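Local atomic coordinates of hydrolase, isochorismatase family (Pseudomonas putida KT2440, PDB entry 4H17), a protein that probably acts as a hydrolase of the isochorismatase family, enzymes built on a Rossmann-like fold. Residues A31-E34 with Y35-G38; M45-A48 with V49-A53; I101-M105 with P106-K110; K113-E116 with T117-L121; R142-D146 with Y147-C151. One frame throughout, in Å; residues are numbered along the deposited sequence. Where two conformers were deposited one is given.

Interaction 1 of 5, residues A31-E34 with Y35-G38. With SO4 (sulfate ion), chain C.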
# COMPACT_ATOMS: atom_id res chain seq x y z
N ALA A 31 -7.22 -0.74 17.07
CA ALA A 31 -8.55 -1.17 17.51
C ALA A 31 -9.11 -0.14 18.50
O ALA A 31 -9.22 -0.36 19.72
CB ALA A 31 -8.49 -2.58 18.07
N GLN A 32 -9.46 1.02 17.93
CA GLN A 32 -9.81 2.21 18.71
C GLN A 32 -11.22 2.72 18.43
O GLN A 32 -11.79 2.49 17.38
CB GLN A 32 -8.83 3.32 18.45
CG GLN A 32 -7.41 2.97 18.84
CD GLN A 32 -6.47 4.06 18.49
OE1 GLN A 32 -5.79 4.02 17.43
NE2 GLN A 32 -6.36 5.06 19.39
N LYS A 33 -11.75 3.46 19.41
CA LYS A 33 -13.16 3.89 19.36
C LYS A 33 -13.50 4.93 18.25
O LYS A 33 -14.66 5.05 17.82
CB LYS A 33 -13.62 4.40 20.73
CG LYS A 33 -13.62 3.40 21.85
CD LYS A 33 -14.25 3.98 23.12
CE LYS A 33 -14.39 2.96 24.21
NZ LYS A 33 -14.87 3.63 25.44
N GLU A 34 -12.48 5.64 17.75
CA GLU A 34 -12.62 6.55 16.62
C GLU A 34 -13.41 5.90 15.49
O GLU A 34 -14.24 6.56 14.87
CB GLU A 34 -11.23 6.95 16.11
CG GLU A 34 -11.25 7.87 14.91
CD GLU A 34 -11.72 9.29 15.20
OE1 GLU A 34 -11.21 9.92 16.15
OE2 GLU A 34 -12.60 9.81 14.49
N TYR A 35 -13.22 4.60 15.30
CA TYR A 35 -13.79 3.90 14.17
C TYR A 35 -15.23 3.45 14.37
O TYR A 35 -15.78 2.75 13.47
CB TYR A 35 -12.92 2.71 13.80
CG TYR A 35 -11.52 3.04 13.37
CD1 TYR A 35 -11.29 3.87 12.27
CD2 TYR A 35 -10.41 2.52 14.05
CE1 TYR A 35 -10.00 4.14 11.85
CE2 TYR A 35 -9.12 2.81 13.63
CZ TYR A 35 -8.92 3.61 12.55
OH TYR A 35 -7.57 3.75 12.27
N LEU A 36 -15.81 3.71 15.55
CA LEU A 36 -17.17 3.21 15.84
C LEU A 36 -18.27 4.25 15.56
O LEU A 36 -19.47 3.94 15.60
CB LEU A 36 -17.23 2.74 17.29
CG LEU A 36 -16.32 1.62 17.80
CD1 LEU A 36 -16.48 1.28 19.28
CD2 LEU A 36 -16.49 0.37 16.96
N SER A 37 -17.87 5.49 15.29
CA SER A 37 -18.82 6.55 15.05
C SER A 37 -18.14 7.68 14.24
O SER A 37 -16.95 7.64 14.03
CB SER A 37 -19.37 7.09 16.38
OG SER A 37 -18.36 7.83 17.05
N GLY A 38 -18.91 8.67 13.81
CA GLY A 38 -18.39 9.81 13.02
C GLY A 38 -17.97 9.47 11.58
O GLY A 38 -18.33 8.43 11.07
S SO4 C . -5.76 4.51 9.42
O1 SO4 C . -4.75 4.45 10.50
O2 SO4 C . -5.78 3.28 8.66
O3 SO4 C . -5.35 5.59 8.49
O4 SO4 C . -7.09 4.90 9.91
O HOH W 1 -16.78 6.25 18.97
O HOH W 2 -14.94 9.39 13.07
O HOH W 3 -15.56 8.50 16.57

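Interaction 2 of 5, residues M45-A48 with V49-A53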
# COMPACT_ATOMS: atom_id res chain seq x y z
N MSE A 45 -18.17 -3.51 11.39
CA MSE A 45 -17.35 -3.51 12.59
C MSE A 45 -17.76 -4.53 13.59
O MSE A 45 -16.90 -5.07 14.29
CB MSE A 45 -17.30 -2.19 13.36
CG MSE A 45 -16.41 -1.18 12.72
SE MSE A 45 -14.57 -1.90 12.76
CE MSE A 45 -13.88 -0.95 14.33
N ASP A 46 -19.06 -4.78 13.75
CA ASP A 46 -19.50 -5.77 14.74
C ASP A 46 -18.73 -7.09 14.58
O ASP A 46 -18.21 -7.67 15.57
CB ASP A 46 -21.00 -6.04 14.59
CG ASP A 46 -21.85 -4.93 15.14
OD1 ASP A 46 -21.29 -3.95 15.68
OD2 ASP A 46 -23.08 -5.03 15.02
N GLU A 47 -18.70 -7.59 13.34
CA GLU A 47 -18.07 -8.87 13.10
C GLU A 47 -16.57 -8.81 13.08
O GLU A 47 -15.93 -9.72 13.56
CB GLU A 47 -18.57 -9.57 11.85
CG GLU A 47 -18.22 -11.06 11.82
CD GLU A 47 -18.77 -11.88 13.01
OE1 GLU A 47 -19.70 -11.41 13.71
OE2 GLU A 47 -18.27 -13.00 13.26
N ALA A 48 -16.00 -7.72 12.56
CA ALA A 48 -14.54 -7.57 12.62
C ALA A 48 -14.04 -7.52 14.05
O ALA A 48 -13.06 -8.22 14.38
CB ALA A 48 -14.07 -6.35 11.89
N VAL A 49 -14.70 -6.77 14.92
CA VAL A 49 -14.32 -6.71 16.33
C VAL A 49 -14.51 -8.06 17.02
O VAL A 49 -13.65 -8.49 17.76
CB VAL A 49 -15.11 -5.61 17.09
CG1 VAL A 49 -14.90 -5.67 18.60
CG2 VAL A 49 -14.72 -4.25 16.57
N ALA A 50 -15.61 -8.75 16.73
CA ALA A 50 -15.81 -10.08 17.31
C ALA A 50 -14.66 -11.01 16.89
O ALA A 50 -14.19 -11.82 17.69
CB ALA A 50 -17.16 -10.64 16.88
N ASN A 51 -14.18 -10.87 15.65
CA ASN A 51 -13.06 -11.71 15.18
C ASN A 51 -11.71 -11.35 15.79
O ASN A 51 -10.95 -12.24 16.13
CB ASN A 51 -13.01 -11.80 13.67
CG ASN A 51 -14.05 -12.75 13.11
OD1 ASN A 51 -14.35 -13.80 13.70
ND2 ASN A 51 -14.60 -12.42 11.95
N ILE A 52 -11.47 -10.06 16.03
CA ILE A 52 -10.26 -9.66 16.74
C ILE A 52 -10.30 -10.29 18.16
O ILE A 52 -9.32 -10.82 18.67
CB ILE A 52 -10.06 -8.12 16.75
CG1 ILE A 52 -9.82 -7.62 15.33
CG2 ILE A 52 -8.89 -7.79 17.65
CD1 ILE A 52 -9.80 -6.13 15.16
N ALA A 53 -11.48 -10.27 18.79
CA ALA A 53 -11.61 -10.80 20.10
C ALA A 53 -11.32 -12.30 20.09
O ALA A 53 -10.67 -12.80 20.97
CB ALA A 53 -12.99 -10.51 20.68
O HOH W 4 -16.93 -13.98 10.88

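Interaction 3 of 5, residues I101-M105 with P106-K110. With SO4 (sulfate ion), chain D; SO4 (sulfate ion), chain E.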
# COMPACT_ATOMS: atom_id res chain seq x y z
N ILE A 101 2.08 -0.12 21.36
CA ILE A 101 2.75 1.01 20.79
C ILE A 101 1.83 2.06 20.23
O ILE A 101 0.65 1.80 19.86
CB ILE A 101 3.75 0.57 19.71
CG1 ILE A 101 3.05 -0.19 18.58
CG2 ILE A 101 4.87 -0.28 20.34
CD1 ILE A 101 3.96 -0.42 17.41
N GLU A 102 2.40 3.26 20.20
CA GLU A 102 1.74 4.42 19.61
C GLU A 102 2.52 4.89 18.42
O GLU A 102 3.76 4.99 18.46
CB GLU A 102 1.70 5.61 20.57
CG GLU A 102 1.42 5.32 22.01
CD GLU A 102 1.01 6.58 22.76
OE1 GLU A 102 -0.14 7.04 22.59
OE2 GLU A 102 1.87 7.13 23.48
N LYS A 103 1.80 5.14 17.34
CA LYS A 103 2.44 5.49 16.07
C LYS A 103 1.87 6.78 15.43
O LYS A 103 0.67 7.12 15.61
CB LYS A 103 2.28 4.32 15.10
CG LYS A 103 0.85 4.15 14.60
CD LYS A 103 0.74 3.06 13.55
CE LYS A 103 -0.63 3.07 12.92
NZ LYS A 103 -0.96 4.25 12.10
N ARG A 104 2.71 7.45 14.64
CA ARG A 104 2.28 8.65 13.89
C ARG A 104 1.86 8.37 12.45
O ARG A 104 0.95 9.03 11.92
CB ARG A 104 3.35 9.74 13.89
CG ARG A 104 2.82 11.03 13.24
CD ARG A 104 1.55 11.59 13.90
NE ARG A 104 1.92 12.07 15.21
CZ ARG A 104 1.11 12.49 16.17
NH1 ARG A 104 -0.21 12.46 16.05
NH2 ARG A 104 1.65 12.91 17.30
N MSE A 105 2.50 7.39 11.81
CA MSE A 105 2.30 7.17 10.40
C MSE A 105 1.46 5.96 10.16
O MSE A 105 1.40 5.05 11.01
CB MSE A 105 3.65 6.93 9.68
CG MSE A 105 4.70 7.95 10.01
SE MSE A 105 4.14 9.78 9.66
CE MSE A 105 3.78 9.54 7.80
N PRO A 106 0.87 5.84 8.95
CA PRO A 106 0.21 4.56 8.58
C PRO A 106 1.15 3.35 8.70
O PRO A 106 0.73 2.31 9.15
CB PRO A 106 -0.25 4.80 7.13
CG PRO A 106 -0.48 6.28 7.06
CD PRO A 106 0.61 6.89 7.94
N ASN A 107 2.42 3.53 8.36
CA ASN A 107 3.47 2.57 8.59
C ASN A 107 3.78 2.47 10.10
O ASN A 107 4.43 3.34 10.67
CB ASN A 107 4.72 3.00 7.83
CG ASN A 107 5.94 2.18 8.15
OD1 ASN A 107 5.83 1.11 8.80
ND2 ASN A 107 7.09 2.66 7.77
N ALA A 108 3.37 1.35 10.71
CA ALA A 108 3.55 1.18 12.14
C ALA A 108 4.99 0.96 12.60
O ALA A 108 5.25 0.98 13.81
CB ALA A 108 2.65 0.07 12.70
N PHE A 109 5.92 0.75 11.66
CA PHE A 109 7.36 0.70 11.99
C PHE A 109 8.00 2.06 12.25
O PHE A 109 9.00 2.16 12.97
CB PHE A 109 8.13 -0.01 10.88
CG PHE A 109 7.79 -1.48 10.75
CD1 PHE A 109 6.76 -1.88 9.92
CD2 PHE A 109 8.51 -2.45 11.45
CE1 PHE A 109 6.46 -3.20 9.77
CE2 PHE A 109 8.16 -3.79 11.34
CZ PHE A 109 7.16 -4.16 10.47
N LYS A 110 7.48 3.11 11.60
CA LYS A 110 8.16 4.40 11.56
C LYS A 110 8.19 5.05 12.93
O LYS A 110 7.15 5.39 13.49
CB LYS A 110 7.52 5.32 10.53
CG LYS A 110 8.07 6.74 10.44
CD LYS A 110 9.55 6.83 10.07
CE LYS A 110 9.92 8.22 9.53
NZ LYS A 110 11.31 8.27 8.97
S SO4 D . 10.80 2.49 9.01
O1 SO4 D . 10.47 3.90 8.77
O2 SO4 D . 9.71 1.71 8.45
O3 SO4 D . 10.88 2.27 10.47
O4 SO4 D . 12.09 2.15 8.32
S SO4 E . -2.71 10.45 14.14
O1 SO4 E . -2.59 10.13 12.67
O2 SO4 E . -2.69 11.94 14.23
O3 SO4 E . -1.78 9.74 14.95
O4 SO4 E . -4.12 10.08 14.46
O HOH W 5 5.54 7.13 14.99
O HOH W 6 4.46 5.32 12.58

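Interaction 4 of 5, residues K113-E116 with T117-L121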
# COMPACT_ATOMS: atom_id res chain seq x y z
N LYS A 113 10.10 1.50 16.90
CA LYS A 113 10.87 0.31 17.29
C LYS A 113 10.12 -1.02 17.14
O LYS A 113 10.51 -2.07 17.72
CB LYS A 113 11.44 0.46 18.71
CG LYS A 113 12.59 1.45 18.74
CD LYS A 113 13.25 1.58 20.10
CE LYS A 113 14.61 2.25 19.99
NZ LYS A 113 14.53 3.57 19.30
N LEU A 114 9.03 -1.00 16.36
CA LEU A 114 8.34 -2.24 16.04
C LEU A 114 9.29 -3.28 15.45
O LEU A 114 9.21 -4.47 15.79
CB LEU A 114 7.14 -1.99 15.11
CG LEU A 114 6.36 -3.22 14.64
CD1 LEU A 114 5.81 -4.06 15.77
CD2 LEU A 114 5.24 -2.82 13.67
N HIS A 115 10.22 -2.85 14.62
CA HIS A 115 11.19 -3.80 14.05
C HIS A 115 12.04 -4.51 15.13
O HIS A 115 12.09 -5.75 15.17
CB HIS A 115 12.06 -3.11 13.01
CG HIS A 115 12.88 -4.09 12.24
ND1 HIS A 115 14.12 -3.79 11.74
CD2 HIS A 115 12.62 -5.37 11.89
CE1 HIS A 115 14.60 -4.86 11.11
NE2 HIS A 115 13.71 -5.83 11.19
N GLU A 116 12.61 -3.73 16.05
CA GLU A 116 13.44 -4.24 17.14
C GLU A 116 12.62 -5.21 17.97
O GLU A 116 13.10 -6.28 18.35
CB GLU A 116 13.91 -3.04 18.00
CG GLU A 116 14.81 -3.29 19.22
CD GLU A 116 15.32 -2.00 19.85
OE1 GLU A 116 15.05 -0.90 19.31
OE2 GLU A 116 16.02 -2.07 20.88
N THR A 117 11.36 -4.84 18.22
CA THR A 117 10.46 -5.69 18.98
C THR A 117 10.22 -7.03 18.27
O THR A 117 10.31 -8.14 18.88
CB THR A 117 9.14 -4.98 19.24
OG1 THR A 117 9.43 -3.84 20.06
CG2 THR A 117 8.15 -5.89 19.92
N LEU A 118 9.87 -6.98 17.00
CA LEU A 118 9.63 -8.22 16.27
C LEU A 118 10.91 -9.08 16.16
O LEU A 118 10.80 -10.30 16.25
CB LEU A 118 9.04 -7.94 14.90
CG LEU A 118 7.68 -7.27 14.88
CD1 LEU A 118 7.28 -7.03 13.42
CD2 LEU A 118 6.69 -8.17 15.60
N GLN A 119 12.08 -8.45 16.05
CA GLN A 119 13.38 -9.18 16.07
C GLN A 119 13.57 -9.93 17.39
O GLN A 119 13.87 -11.12 17.41
CB GLN A 119 14.53 -8.22 15.79
CG GLN A 119 14.59 -7.83 14.34
CD GLN A 119 15.64 -6.78 14.06
OE1 GLN A 119 15.75 -5.79 14.78
NE2 GLN A 119 16.43 -6.99 13.03
N GLU A 120 13.30 -9.22 18.48
CA GLU A 120 13.40 -9.78 19.79
C GLU A 120 12.47 -10.97 20.01
O GLU A 120 12.81 -11.94 20.74
CB GLU A 120 13.04 -8.69 20.77
CG GLU A 120 13.37 -9.01 22.20
CD GLU A 120 13.12 -7.83 23.12
OE1 GLU A 120 12.48 -6.87 22.68
OE2 GLU A 120 13.60 -7.87 24.26
N LEU A 121 11.29 -10.90 19.40
CA LEU A 121 10.31 -11.95 19.56
C LEU A 121 10.67 -13.20 18.73
O LEU A 121 10.29 -14.32 19.06
CB LEU A 121 8.94 -11.47 19.17
CG LEU A 121 8.11 -10.78 20.26
CD1 LEU A 121 8.96 -9.91 21.17
CD2 LEU A 121 6.94 -9.97 19.72

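Interaction 5 of 5, residues R142-D146 with Y147-C151. With SO4 (sulfate ion), chain D; SO4 (sulfate ion), chain I.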
# COMPACT_ATOMS: atom_id res chain seq x y z
N ARG A 142 2.86 -4.01 3.97
CA ARG A 142 3.85 -3.77 2.90
C ARG A 142 5.25 -3.55 3.48
O ARG A 142 6.22 -4.14 3.00
CB ARG A 142 3.44 -2.59 2.02
CG ARG A 142 2.14 -2.81 1.21
CD ARG A 142 1.60 -1.54 0.61
NE ARG A 142 0.31 -1.71 -0.07
CZ ARG A 142 0.16 -1.93 -1.38
NH1 ARG A 142 1.21 -1.97 -2.18
NH2 ARG A 142 -1.06 -2.06 -1.90
N ARG A 143 5.35 -2.73 4.52
CA ARG A 143 6.63 -2.46 5.14
C ARG A 143 7.28 -3.72 5.74
O ARG A 143 8.50 -3.92 5.67
CB ARG A 143 6.52 -1.34 6.17
CG ARG A 143 7.87 -0.85 6.68
CD ARG A 143 8.76 -0.37 5.57
NE ARG A 143 10.00 0.20 6.09
CZ ARG A 143 11.14 0.22 5.41
NH1 ARG A 143 11.17 -0.27 4.18
NH2 ARG A 143 12.25 0.75 5.95
N ALA A 144 6.46 -4.56 6.33
CA ALA A 144 6.92 -5.81 6.90
C ALA A 144 7.57 -6.68 5.84
O ALA A 144 8.53 -7.38 6.16
CB ALA A 144 5.78 -6.55 7.56
N LYS A 145 7.03 -6.69 4.62
CA LYS A 145 7.68 -7.41 3.50
C LYS A 145 9.13 -6.96 3.35
O LYS A 145 10.01 -7.79 3.15
CB LYS A 145 6.92 -7.22 2.18
CG LYS A 145 7.47 -8.04 0.99
CD LYS A 145 6.76 -7.64 -0.31
CE LYS A 145 7.13 -8.50 -1.51
NZ LYS A 145 6.42 -9.81 -1.54
N ASP A 146 9.40 -5.65 3.41
CA ASP A 146 10.77 -5.12 3.31
C ASP A 146 11.74 -5.68 4.33
O ASP A 146 12.95 -5.80 4.07
CB ASP A 146 10.77 -3.60 3.42
CG ASP A 146 10.18 -2.90 2.18
OD1 ASP A 146 10.13 -3.51 1.08
OD2 ASP A 146 9.77 -1.73 2.29
N TYR A 147 11.22 -6.00 5.51
CA TYR A 147 12.05 -6.56 6.59
C TYR A 147 12.05 -8.09 6.61
O TYR A 147 12.61 -8.72 7.49
CB TYR A 147 11.55 -6.02 7.91
CG TYR A 147 11.87 -4.59 8.14
CD1 TYR A 147 13.22 -4.17 8.16
CD2 TYR A 147 10.89 -3.66 8.43
CE1 TYR A 147 13.56 -2.88 8.42
CE2 TYR A 147 11.23 -2.34 8.70
CZ TYR A 147 12.57 -1.95 8.72
OH TYR A 147 12.97 -0.64 8.95
N GLY A 148 11.42 -8.67 5.61
CA GLY A 148 11.49 -10.12 5.42
C GLY A 148 10.49 -10.91 6.23
O GLY A 148 10.57 -12.13 6.27
N TYR A 149 9.49 -10.26 6.82
CA TYR A 149 8.43 -10.98 7.47
C TYR A 149 7.43 -11.61 6.53
O TYR A 149 7.22 -11.14 5.41
CB TYR A 149 7.67 -10.08 8.46
CG TYR A 149 8.61 -9.63 9.56
CD1 TYR A 149 8.92 -10.44 10.62
CD2 TYR A 149 9.19 -8.37 9.51
CE1 TYR A 149 9.81 -10.05 11.62
CE2 TYR A 149 10.07 -7.96 10.50
CZ TYR A 149 10.39 -8.79 11.54
OH TYR A 149 11.27 -8.36 12.51
N ARG A 150 6.84 -12.70 6.99
CA ARG A 150 5.78 -13.38 6.30
C ARG A 150 4.49 -13.00 6.99
O ARG A 150 4.29 -13.34 8.16
CB ARG A 150 5.96 -14.88 6.42
CG ARG A 150 7.08 -15.45 5.59
CD ARG A 150 7.05 -16.98 5.66
NE ARG A 150 7.33 -17.52 6.99
CZ ARG A 150 8.55 -17.76 7.47
NH1 ARG A 150 9.63 -17.52 6.73
NH2 ARG A 150 8.70 -18.25 8.70
N CYS A 151 3.60 -12.32 6.28
CA CYS A 151 2.37 -11.78 6.87
C CYS A 151 1.19 -12.64 6.48
O CYS A 151 1.06 -13.03 5.33
CB CYS A 151 2.14 -10.36 6.40
SG CYS A 151 3.28 -9.18 7.17
S SO4 D . 10.80 2.49 9.01
O1 SO4 D . 10.47 3.90 8.77
O2 SO4 D . 9.71 1.71 8.45
O3 SO4 D . 10.88 2.27 10.47
O4 SO4 D . 12.09 2.15 8.32
S SO4 I . 13.65 1.88 2.79
O1 SO4 I . 14.04 2.33 4.15
O2 SO4 I . 13.60 0.39 2.74
O3 SO4 I . 14.77 2.22 1.85
O4 SO4 I . 12.41 2.51 2.27

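Interaction 1 of 5, residues A31-E34 with Y35-G38
Lys33 O is gripped from two sources: Leu36 N donates to it at 2.9 Å with an N-H...O angle of 166°, and a water donates a hydrogen bond to it at 2.7 Å. One residue earlier, Tyr35 N bonds Gln32 O at 3.3 Å, and the two successive i to i+3 bonds make a single turn of 3-10 helix. A second water donates to Glu34 O at 2.9 Å. Both waters also bond Ser37 OG, though only in one of two conformers of that serine, so these bridges are less certain. Beyond the turn the Glu34 carboxylate bonds Arg78 and the amide of Phe79. Tyr35 has CG beside its own backbone N (chi1 -63°), which lays ring atom CD2 3.6 Å from Gln32 O and sends the hydroxyl inward. There Tyr35 OH donates to sulfate O4 at 2.7 Å, with that oxygen lying at the ring edge, in its plane. Phe79 meets the tyrosine ring edge-to-face. His71, Ser135, Ser136 and the amide of Met132 hold the same sulfate, so the turn after strand 24-29 lines an anion pocket at the strand ends, where Rossmann-like enzymes commonly keep their active site.

Interaction 2 of 5, residues M45-A48 with V49-A53
Met45 and Val49 sit one turn apart at the start of helix 45-61, the crossover helix of the beta-alpha-beta unit that joins strand 24-29 to strand 66-71. Val49 N donates to Met45 O at 2.9 Å, nearly straight at 170°, and the bonds Ala50 to Asp46, Asn51 to Glu47 and Ile52 to Ala48 continue the alpha-helical pattern. The residue at 45 is a selenomethionine whose chain folds back, so that its terminal CE lies 4.1 Å from Val49 CG2. That branch stands beside the backbone N of Val49 and also rests on Met45 O. Met45, Ala48 and Ile52 all touch Phe131 of the central sheet. A different flank of the helix carries Glu47 and Asn51, whose carboxylate and amide planes stand almost square, 89° apart. They do not bond directly. A water spans them instead, donating to Glu47 OE2 at 2.9 Å and accepting from Asn51 ND2 at 3.0 Å. Arg54 forms a salt bridge with Glu47 OE2 and donates to Asn51 OD1, while Asn51 ND2 also reaches the carbonyl of Asp156. With its oxygen accepting and its nitrogen donating, the Asn51 amide is probably held in one orientation, and Arg54 is likely to offset the Glu47 charge.

Interaction 3 of 5, residues I101-M105 with P106-K110
Lys103 leans over the turn that follows it, against Ala108 and Pro106. From CB its chain starts with CG between the backbone N and the carbonyl carbon (chi1 71°) and then runs straight to CD, which lies 3.6 Å from Ala108 CB. CE passes Pro106 O at 4.1 Å. A last bend (chi4 68°) turns NZ onto Met105 O, to which it donates at 2.7 Å from above the carbonyl plane. Ser136 OG is another partner of this ammonium group, and Asp30 makes a long, weak ion pair with it. In one of two Lys110 conformers its chain lies beside Met105, a selenomethionine, pointing the same way. One water accepts from Arg104 N and donates to Lys110 O, bridging the loop. Asn107 OD1 accepts from Phe109 N at 2.9 Å, an Asx turn set in the type I beta turn from Asn107 to Lys110. Asn107 ND2 donates to sulfate O2 at 2.9 Å and also to Asp146 of the second subunit. The end of strand 99-103 thus carries Lys103 toward a polar site consistent with the family's active-site pocket, and the loop after it brings Asn107 to the dimer interface.

Interaction 4 of 5, residues K113-E116 with T117-L121
The contact of His115 with Gln119 is a stack of side chains one turn apart on helix 114-121, the short helix between edge strand 99-103 and strand 125-131. Four regular i to i+4 bonds carry the backbone, from Thr117 N to Lys113 O through Glu120 N to Glu116 O, the shortest being Gln119 N to His115 O at 2.8 Å. Lys113 takes the N-cap position, and Thr112 OG1 accepts from Leu114 N beside it. Gln119 has CG next to its own backbone N (chi1 -74°), which carries the amide back over the imidazole. The two planes are 23° apart. Gln119 CD hangs 3.6 Å above the plane of the His115 ring, shifted toward the rim, and Gln119 NE2 comes within 3.4 Å of His115 CE1. Closer to the backbone, Gln119 CG makes an off-centre CH-pi contact, 4.2 Å from the centroid of the His115 ring. Tyr147 stacks against the opposite face, so the imidazole is sandwiched. Replacing His115 by an alanine is likely to free the Gln119 amide to swing and strip the Tyr147 ring of its stacking partner. On the side turned to the sheet, Leu114 CD1 meets Leu118 CG at 3.8 Å, and both leucines touch Ile67. Glu116 and Glu120 both lie on the exposed side. The helix is therefore amphipathic: leucines against the strand, a polar stack at the shoulder, and like charges left to the solvent.

Interaction 5 of 5, residues R142-D146 with Y147-C151
Arg143 and Tyr147 meet near the end of helix 133-146, with Tyr147 CE2 over one face of the guanidinium and the two planes 55° apart. All five guanidinium N-H groups are used. Arg143 NE donates to O2 of one sulfate at 2.8 Å, and NH2 to O4 of the same ion. Arg143 NH1 donates to O2 of a second sulfate at 2.9 Å, and NH2 to its O1. NH1 also donates to Asp146 OD2 at 2.8 Å, a salt bridge lying in the guanidinium plane, and that oxygen accepts from Asn107 of the second subunit. Tyr147 OH adds a bond of 3.0 Å to O4 of the first sulfate. A leucine at Arg143 would probably leave both sulfates short of donors and the Asp146 carboxylate without its charged mate. Ala144 O accepts from Tyr149 N at 3.1 Å and weakly from Tyr147 N, while Gly148 N satisfies Lys145 O at 3.0 Å. Ala144 CB rests on Cys151 SG, 3.6 Å away, where the chain enters strand 150-159. Gly148, with positive phi (84°), is the C-prime residue: this is a Schellman motif, closing a helix of the beta-alpha-beta unit at the dimer interface.

How the interactions relate
From the N terminus the five contacts follow in series, each on continuous chain, and none crosses another. Interaction 1 shapes the loop after strand 24-29; interaction 2 then starts the helix leading towards strand 66-71, and the two touch where Tyr35 and Leu36 pack on Met45. Interaction 3 turns the chain beyond edge strand 99-103, and interaction 4 spans the short helix that follows. Interaction 5 ends helix 133-146 and enters strand 150-159. The last three form a cluster: Phe109 lies against Leu114, Leu118, Arg143 and Tyr147, while Tyr149 reaches Leu118. Interactions 3 and 5 share a sulfate and both meet the second subunit.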